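Local coordinates for septation protein imp2 (Schizosaccharomyces pombe, PDB 5C1F), which is required for normal septation, takes part in disassembling the medial ring and links the cytoskeleton to phospholipid membranes, the part modelled being its F-BAR domain, at residues V125-K129 with S196-W200; K132-L136 with A189-V193; L146-V150 with T175-I179. One frame throughout, in Å; residues are numbered along the deposited sequence.

How the interactions relate
The three contacts are rungs between the same two antiparallel helices, 69-155 and 162-252, taken in order toward the turn that joins them, each lying farther from the middle of the chain than the one before. Interactions 1 and 2 are adjacent, with centres about 10 Å apart, and they touch: Y197 OH packs on H133 CD2 at 3.5 Å, and S196 CB on K132 CG at 3.9 Å. Interaction 3 stands apart, its centre about 21 Å from that of interaction 2 and about 31 Å from that of interaction 1. Polar and aromatic chemistry dominates interaction 1; aliphatic packing takes over in the other two. In all three, residues of the second subunit pack alongside.

Interaction 1 of 3, residues V125-K129 with S196-W200; sequences VHKDK and SYARW
K129 runs its extended chain between two aromatic side chains of 196-200 and carries the largest single share of the contact. With CG anti to the backbone N (chi1 177°), the lysine lays CD over the face of the W200 five-membered ring, 3.9 Å from its centroid, while CE sits over the Y197 ring, 3.5 Å from CZ. NZ lies 4.0 Å from the same W200 centroid in a cation-pi contact, off-centre over Y197 in another, and its salt bridge goes to D17. H126 CD2 comes within 3.5 Å of W200 CH2, the two planes inclined at 53°, and V125 CG1 meets the indole edge at CE3. The polar pairs lie apart: S196 OG donates to D128 OD2 (3.2 Å) on the anti side, 26° out of the carboxylate plane, and R199 NH2 adds a salt bridge to the same oxygen, weak as a hydrogen bond. With an alanine in place of W200 the lysine would lack one aromatic wall and would probably be freer to shift, with a gap beside H126 and V125. D17, also bonded to H126 NE2, probably balances most of the ammonium charge, the rings helping to shelter it.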
loop_
_atom_site.group_PDB
_atom_site.type_symbol
_atom_site.label_atom_id
_atom_site.label_comp_id
_atom_site.label_asym_id
_atom_site.label_seq_id
_atom_site.Cartn_x
_atom_site.Cartn_y
_atom_site.Cartn_z
ATOM N N VAL A 125 30.521 32.889 28.858
ATOM C CA VAL A 125 31.559 32.449 29.780
ATOM C C VAL A 125 32.868 32.213 29.035
ATOM O O VAL A 125 33.940 32.607 29.496
ATOM C CB VAL A 125 31.146 31.163 30.517
ATOM C CG1 VAL A 125 32.270 30.671 31.414
ATOM C CG2 VAL A 125 29.878 31.402 31.323
ATOM N N HIS A 126 32.765 31.580 27.871
ATOM C CA HIS A 126 33.931 31.284 27.048
ATOM C C HIS A 126 34.578 32.559 26.504
ATOM O O HIS A 126 35.803 32.670 26.468
ATOM C CB HIS A 126 33.542 30.357 25.898
ATOM C CG HIS A 126 34.712 29.793 25.155
ATOM N ND1 HIS A 126 35.058 30.208 23.887
ATOM C CD2 HIS A 126 35.614 28.847 25.501
ATOM C CE1 HIS A 126 36.124 29.539 23.484
ATOM N NE2 HIS A 126 36.482 28.707 24.445
ATOM N N LYS A 127 33.754 33.515 26.084
ATOM C CA LYS A 127 34.261 34.787 25.576
ATOM C C LYS A 127 34.998 35.559 26.662
ATOM O O LYS A 127 36.022 36.192 26.396
ATOM C CB LYS A 127 33.129 35.643 25.007
ATOM C CG LYS A 127 32.770 35.326 23.561
ATOM C CD LYS A 127 31.719 36.295 23.031
ATOM C CE LYS A 127 31.405 36.042 21.562
ATOM N NZ LYS A 127 30.840 34.684 21.345
ATOM N N ASP A 128 34.473 35.508 27.883
ATOM C CA ASP A 128 35.109 36.174 29.013
ATOM C C ASP A 128 36.432 35.496 29.357
ATOM O O ASP A 128 37.403 36.163 29.709
ATOM C CB ASP A 128 34.183 36.181 30.232
ATOM C CG ASP A 128 34.754 36.973 31.396
ATOM O OD1 ASP A 128 34.658 38.218 31.374
ATOM O OD2 ASP A 128 35.292 36.352 32.338
ATOM N N LYS A 129 36.463 34.171 29.248
ATOM C CA LYS A 129 37.676 33.405 29.516
ATOM C C LYS A 129 38.796 33.810 28.566
ATOM O O LYS A 129 39.927 34.042 28.986
ATOM C CB LYS A 129 37.409 31.906 29.400
ATOM C CG LYS A 129 38.649 31.044 29.594
ATOM C CD LYS A 129 38.428 29.634 29.072
ATOM C CE LYS A 129 39.723 28.834 29.070
ATOM N NZ LYS A 129 39.582 27.531 28.359
ATOM N N SER A 196 38.195 33.371 36.172
ATOM C CA SER A 196 37.475 33.075 34.940
ATOM C C SER A 196 37.598 31.598 34.566
ATOM O O SER A 196 36.626 30.976 34.138
ATOM C CB SER A 196 37.990 33.960 33.803
ATOM O OG SER A 196 37.198 33.807 32.640
ATOM N N TYR A 197 38.795 31.043 34.737
ATOM C CA TYR A 197 39.029 29.621 34.499
ATOM C C TYR A 197 38.240 28.756 35.476
ATOM O O TYR A 197 37.719 27.703 35.103
ATOM C CB TYR A 197 40.520 29.293 34.606
ATOM C CG TYR A 197 41.267 29.358 33.295
ATOM C CD1 TYR A 197 41.328 30.536 32.565
ATOM C CD2 TYR A 197 41.927 28.243 32.794
ATOM C CE1 TYR A 197 42.015 30.600 31.366
ATOM C CE2 TYR A 197 42.618 28.296 31.598
ATOM C CZ TYR A 197 42.658 29.477 30.888
ATOM O OH TYR A 197 43.344 29.540 29.698
ATOM N N ALA A 198 38.171 29.197 36.729
ATOM C CA ALA A 198 37.416 28.483 37.750
ATOM C C ALA A 198 35.940 28.456 37.384
ATOM O O ALA A 198 35.281 27.423 37.497
ATOM C CB ALA A 198 37.616 29.121 39.114
ATOM N N ARG A 199 35.429 29.598 36.937
ATOM C CA ARG A 199 34.038 29.695 36.519
ATOM C C ARG A 199 33.801 28.882 35.251
ATOM O O ARG A 199 32.748 28.265 35.086
ATOM C CB ARG A 199 33.636 31.154 36.298
ATOM C CG ARG A 199 33.573 31.976 37.577
ATOM C CD ARG A 199 32.859 33.300 37.352
ATOM N NE ARG A 199 33.495 34.095 36.307
ATOM C CZ ARG A 199 34.400 35.042 36.534
ATOM N NH1 ARG A 199 34.778 35.319 37.775
ATOM N NH2 ARG A 199 34.927 35.715 35.519
ATOM N N TRP A 200 34.793 28.879 34.366
ATOM C CA TRP A 200 34.704 28.135 33.115
ATOM C C TRP A 200 34.617 26.629 33.345
ATOM O O TRP A 200 33.807 25.946 32.719
ATOM C CB TRP A 200 35.903 28.449 32.221
ATOM C CG TRP A 200 36.068 27.457 31.119
ATOM C CD1 TRP A 200 37.032 26.498 31.016
ATOM C CD2 TRP A 200 35.225 27.304 29.973
ATOM N NE1 TRP A 200 36.849 25.765 29.869
ATOM C CE2 TRP A 200 35.746 26.240 29.211
ATOM C CE3 TRP A 200 34.084 27.968 29.514
ATOM C CZ2 TRP A 200 35.164 25.826 28.014
ATOM C CZ3 TRP A 200 33.508 27.555 28.327
ATOM C CH2 TRP A 200 34.049 26.494 27.591
#

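Interaction 2 of 3, residues K132-L136 with A189-V193; sequences KHQAL and AVAAV
K132-L136 and A189-V193 run antiparallel, their axes 8.8 Å apart at closest approach and 161° between directions, with the CA atoms of L136 and A189 just 4.9 Å apart. The small A189 side chain is consistent with so close an approach: its CB lies 3.7 Å from L136 CD1 and equally near the leucine CA. CD1 also reaches the V190 side chain, 3.7 Å from CG2. V193 packs on the leucine from another direction, its side chain crossing at about a right angle, with V193 CG2 set 3.6 Å from L136 CB and close to CD2 as well. That same methyl, anti to the carbonyl carbon of its own residue, presses against the first turn of 132-136, 3.3 Å from K132 O and near K132 CB. Beyond CB the lysine bends at chi2 and its end leads away. Water joins the backbones: one molecule donates to K132 O (3.2 Å) and to A189 O (2.9 Å), giving each carbonyl a second partner besides its helical N-H. This is the long antiparallel helix pairing of an F-BAR domain, with P277, from the C-terminal part of the second subunit beyond helix 256-267, packed on L136, V190, V193 and H133.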
loop_
_atom_site.group_PDB
_atom_site.type_symbol
_atom_site.label_atom_id
_atom_site.label_comp_id
_atom_site.label_asym_id
_atom_site.label_seq_id
_atom_site.Cartn_x
_atom_site.Cartn_y
_atom_site.Cartn_z
ATOM N N LYS A 132 39.871 37.606 29.328
ATOM C CA LYS A 132 40.815 37.761 30.430
ATOM C C LYS A 132 42.201 37.272 30.019
ATOM O O LYS A 132 43.205 37.904 30.336
ATOM C CB LYS A 132 40.344 37.004 31.676
ATOM C CG LYS A 132 38.957 37.383 32.175
ATOM C CD LYS A 132 38.786 38.882 32.327
ATOM C CE LYS A 132 37.383 39.212 32.817
ATOM N NZ LYS A 132 37.029 40.640 32.600
ATOM N N HIS A 133 42.249 36.150 29.301
ATOM C CA HIS A 133 43.521 35.556 28.896
ATOM C C HIS A 133 44.317 36.496 27.995
ATOM O O HIS A 133 45.539 36.595 28.120
ATOM C CB HIS A 133 43.296 34.217 28.188
ATOM C CG HIS A 133 44.545 33.407 28.024
ATOM N ND1 HIS A 133 45.408 33.572 26.962
ATOM C CD2 HIS A 133 45.086 32.437 28.799
ATOM C CE1 HIS A 133 46.422 32.734 27.084
ATOM N NE2 HIS A 133 46.250 32.034 28.190
ATOM N N GLN A 134 43.623 37.184 27.093
ATOM C CA GLN A 134 44.253 38.206 26.261
ATOM C C GLN A 134 44.814 39.326 27.125
ATOM O O GLN A 134 45.932 39.789 26.904
ATOM C CB GLN A 134 43.259 38.779 25.249
ATOM C CG GLN A 134 42.830 37.803 24.172
ATOM C CD GLN A 134 41.689 38.336 23.329
ATOM O OE1 GLN A 134 40.554 37.872 23.436
ATOM N NE2 GLN A 134 41.984 39.316 22.481
ATOM N N ALA A 135 44.028 39.757 28.109
ATOM C CA ALA A 135 44.443 40.818 29.018
ATOM C C ALA A 135 45.648 40.386 29.837
ATOM O O ALA A 135 46.508 41.201 30.174
ATOM C CB ALA A 135 43.295 41.215 29.934
ATOM N N LEU A 136 45.707 39.098 30.154
ATOM C CA LEU A 136 46.827 38.555 30.909
ATOM C C LEU A 136 48.114 38.599 30.094
ATOM O O LEU A 136 49.163 38.993 30.600
ATOM C CB LEU A 136 46.534 37.122 31.347
ATOM C CG LEU A 136 47.688 36.408 32.049
ATOM C CD1 LEU A 136 48.168 37.219 33.235
ATOM C CD2 LEU A 136 47.255 35.028 32.492
ATOM N N ALA A 189 45.825 40.720 36.535
ATOM C CA ALA A 189 45.443 39.958 35.354
ATOM C C ALA A 189 45.506 38.465 35.641
ATOM O O ALA A 189 44.643 37.708 35.203
ATOM C CB ALA A 189 46.335 40.312 34.175
ATOM N N VAL A 190 46.531 38.048 36.379
ATOM C CA VAL A 190 46.654 36.660 36.811
ATOM C C VAL A 190 45.460 36.254 37.678
ATOM O O VAL A 190 44.875 35.188 37.486
ATOM C CB VAL A 190 47.965 36.427 37.594
ATOM C CG1 VAL A 190 48.005 35.019 38.173
ATOM C CG2 VAL A 190 49.170 36.677 36.704
ATOM N N ALA A 191 45.095 37.116 38.621
ATOM C CA ALA A 191 43.984 36.836 39.523
ATOM C C ALA A 191 42.664 36.712 38.765
ATOM O O ALA A 191 41.884 35.788 39.003
ATOM C CB ALA A 191 43.881 37.917 40.589
ATOM N N ALA A 192 42.422 37.645 37.849
ATOM C CA ALA A 192 41.172 37.680 37.098
ATOM C C ALA A 192 41.021 36.477 36.162
ATOM O O ALA A 192 39.922 35.946 35.997
ATOM C CB ALA A 192 41.071 38.977 36.313
ATOM N N VAL A 193 42.123 36.048 35.554
ATOM C CA VAL A 193 42.103 34.881 34.675
ATOM C C VAL A 193 41.864 33.600 35.474
ATOM O O VAL A 193 41.222 32.669 34.991
ATOM C CB VAL A 193 43.418 34.759 33.866
ATOM C CG1 VAL A 193 43.470 33.449 33.094
ATOM C CG2 VAL A 193 43.550 35.925 32.905
HETATM O O HOH W 1 42.977 39.106 33.291
#

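Interaction 3 of 3, residues L146-V150 with T175-I179; sequences LCKKV and TQNAI
T175 turns its methyl, CG2, into the opposite helix and leaves its hydroxyl for its own, and the tight part of this contact gathers round that methyl. With CG2 trans to its own backbone N, the methyl meets V150 CG2 at 3.6 Å and the backbone oxygen L146 O at 3.5 Å; L146 CD2 closes in from a little farther. The two branched side chains, V150 and T175, pass antiparallel, methyl against methyl. The hydroxyl OG1 is hydrogen-bonded to K171 O, one turn back along its helix, which probably helps hold the rotation that points CG2 across. A second tight patch lies one turn on, where I179 swings its end toward 146-150: CD1 lands 3.8 Å from L146 CB and 3.9 Å from C147 SG, touching both.

The margins, where K149 and A178 sit at the more open rim, are looser. L146 CD1 approaches A178 CB only to 4.0 Å. K149, bent at chi3, crosses T175 at about a right angle with CE 4.0 Å from OG1, a proximity without a bond.

Taken as a whole, the axes of the two segments come no nearer than 9.4 Å, at 148° between directions. Toward the middle of the chain Y143 touches I179 and S182 touches L146; toward the turn between the helices, Y153 packs on T175 and L172 on V150. Y283 of the second subunit packs on C147, so this far part of helices 69-155 and 162-252 also has the partner chain beside it.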
loop_
_atom_site.group_PDB
_atom_site.type_symbol
_atom_site.label_atom_id
_atom_site.label_comp_id
_atom_site.label_asym_id
_atom_site.label_seq_id
_atom_site.Cartn_x
_atom_site.Cartn_y
_atom_site.Cartn_z
ATOM N N LEU A 146 59.439 45.644 30.130
ATOM C CA LEU A 146 59.885 46.710 31.021
ATOM C C LEU A 146 61.109 46.244 31.799
ATOM O O LEU A 146 62.082 46.986 31.943
ATOM C CB LEU A 146 58.774 47.140 31.981
ATOM C CG LEU A 146 57.798 48.186 31.438
ATOM C CD1 LEU A 146 56.771 48.561 32.494
ATOM C CD2 LEU A 146 58.547 49.419 30.953
ATOM N N CYS A 147 61.059 45.010 32.296
ATOM C CA CYS A 147 62.205 44.414 32.975
ATOM C C CYS A 147 63.372 44.277 32.009
ATOM O O CYS A 147 64.533 44.393 32.393
ATOM C CB CYS A 147 61.842 43.049 33.561
ATOM S SG CYS A 147 60.552 43.097 34.819
ATOM N N LYS A 148 63.045 44.038 30.746
ATOM C CA LYS A 148 64.051 43.849 29.714
ATOM C C LYS A 148 64.781 45.156 29.407
ATOM O O LYS A 148 65.967 45.152 29.075
ATOM C CB LYS A 148 63.405 43.285 28.450
ATOM C CG LYS A 148 64.282 42.309 27.689
ATOM C CD LYS A 148 63.560 41.739 26.479
ATOM C CE LYS A 148 64.473 40.821 25.683
ATOM N NZ LYS A 148 63.858 40.421 24.388
ATOM N N LYS A 149 64.072 46.274 29.517
ATOM C CA LYS A 149 64.687 47.578 29.296
ATOM C C LYS A 149 65.597 47.959 30.456
ATOM O O LYS A 149 66.661 48.543 30.251
ATOM C CB LYS A 149 63.621 48.653 29.089
ATOM C CG LYS A 149 63.065 48.705 27.678
ATOM C CD LYS A 149 61.909 49.680 27.582
ATOM C CE LYS A 149 62.304 51.054 28.089
ATOM N NZ LYS A 149 61.145 51.986 28.083
ATOM N N VAL A 150 65.168 47.634 31.672
ATOM C CA VAL A 150 65.990 47.854 32.855
ATOM C C VAL A 150 67.321 47.129 32.699
ATOM O O VAL A 150 68.384 47.708 32.921
ATOM C CB VAL A 150 65.289 47.370 34.138
ATOM C CG1 VAL A 150 66.263 47.364 35.303
ATOM C CG2 VAL A 150 64.080 48.240 34.449
ATOM N N THR A 175 61.962 53.822 34.189
ATOM C CA THR A 175 61.514 52.474 33.855
ATOM C C THR A 175 61.330 51.624 35.111
ATOM O O THR A 175 60.436 50.780 35.175
ATOM C CB THR A 175 62.505 51.773 32.896
ATOM O OG1 THR A 175 62.713 52.596 31.742
ATOM C CG2 THR A 175 61.966 50.424 32.448
ATOM N N GLN A 176 62.185 51.849 36.105
ATOM C CA GLN A 176 62.102 51.124 37.368
ATOM C C GLN A 176 60.837 51.487 38.147
ATOM O O GLN A 176 60.226 50.627 38.784
ATOM C CB GLN A 176 63.343 51.394 38.224
ATOM C CG GLN A 176 64.590 50.657 37.755
ATOM C CD GLN A 176 65.836 51.050 38.526
ATOM O OE1 GLN A 176 65.953 52.176 39.009
ATOM N NE2 GLN A 176 66.776 50.118 38.644
ATOM N N ASN A 177 60.445 52.757 38.090
ATOM C CA ASN A 177 59.245 53.215 38.785
ATOM C C ASN A 177 57.978 52.720 38.097
ATOM O O ASN A 177 56.900 52.702 38.694
ATOM C CB ASN A 177 59.230 54.742 38.888
ATOM C CG ASN A 177 60.373 55.280 39.724
ATOM O OD1 ASN A 177 60.948 54.561 40.543
ATOM N ND2 ASN A 177 60.712 56.550 39.525
ATOM N N ALA A 178 58.116 52.314 36.839
ATOM C CA ALA A 178 56.996 51.784 36.072
ATOM C C ALA A 178 56.763 50.313 36.390
ATOM O O ALA A 178 55.677 49.784 36.153
ATOM C CB ALA A 178 57.238 51.970 34.580
ATOM N N ILE A 179 57.791 49.662 36.926
ATOM C CA ILE A 179 57.730 48.237 37.248
ATOM C C ILE A 179 56.644 47.931 38.278
ATOM O O ILE A 179 55.881 46.979 38.122
ATOM C CB ILE A 179 59.083 47.725 37.785
ATOM C CG1 ILE A 179 60.158 47.811 36.701
ATOM C CG2 ILE A 179 58.960 46.294 38.283
ATOM C CD1 ILE A 179 59.931 46.868 35.546
#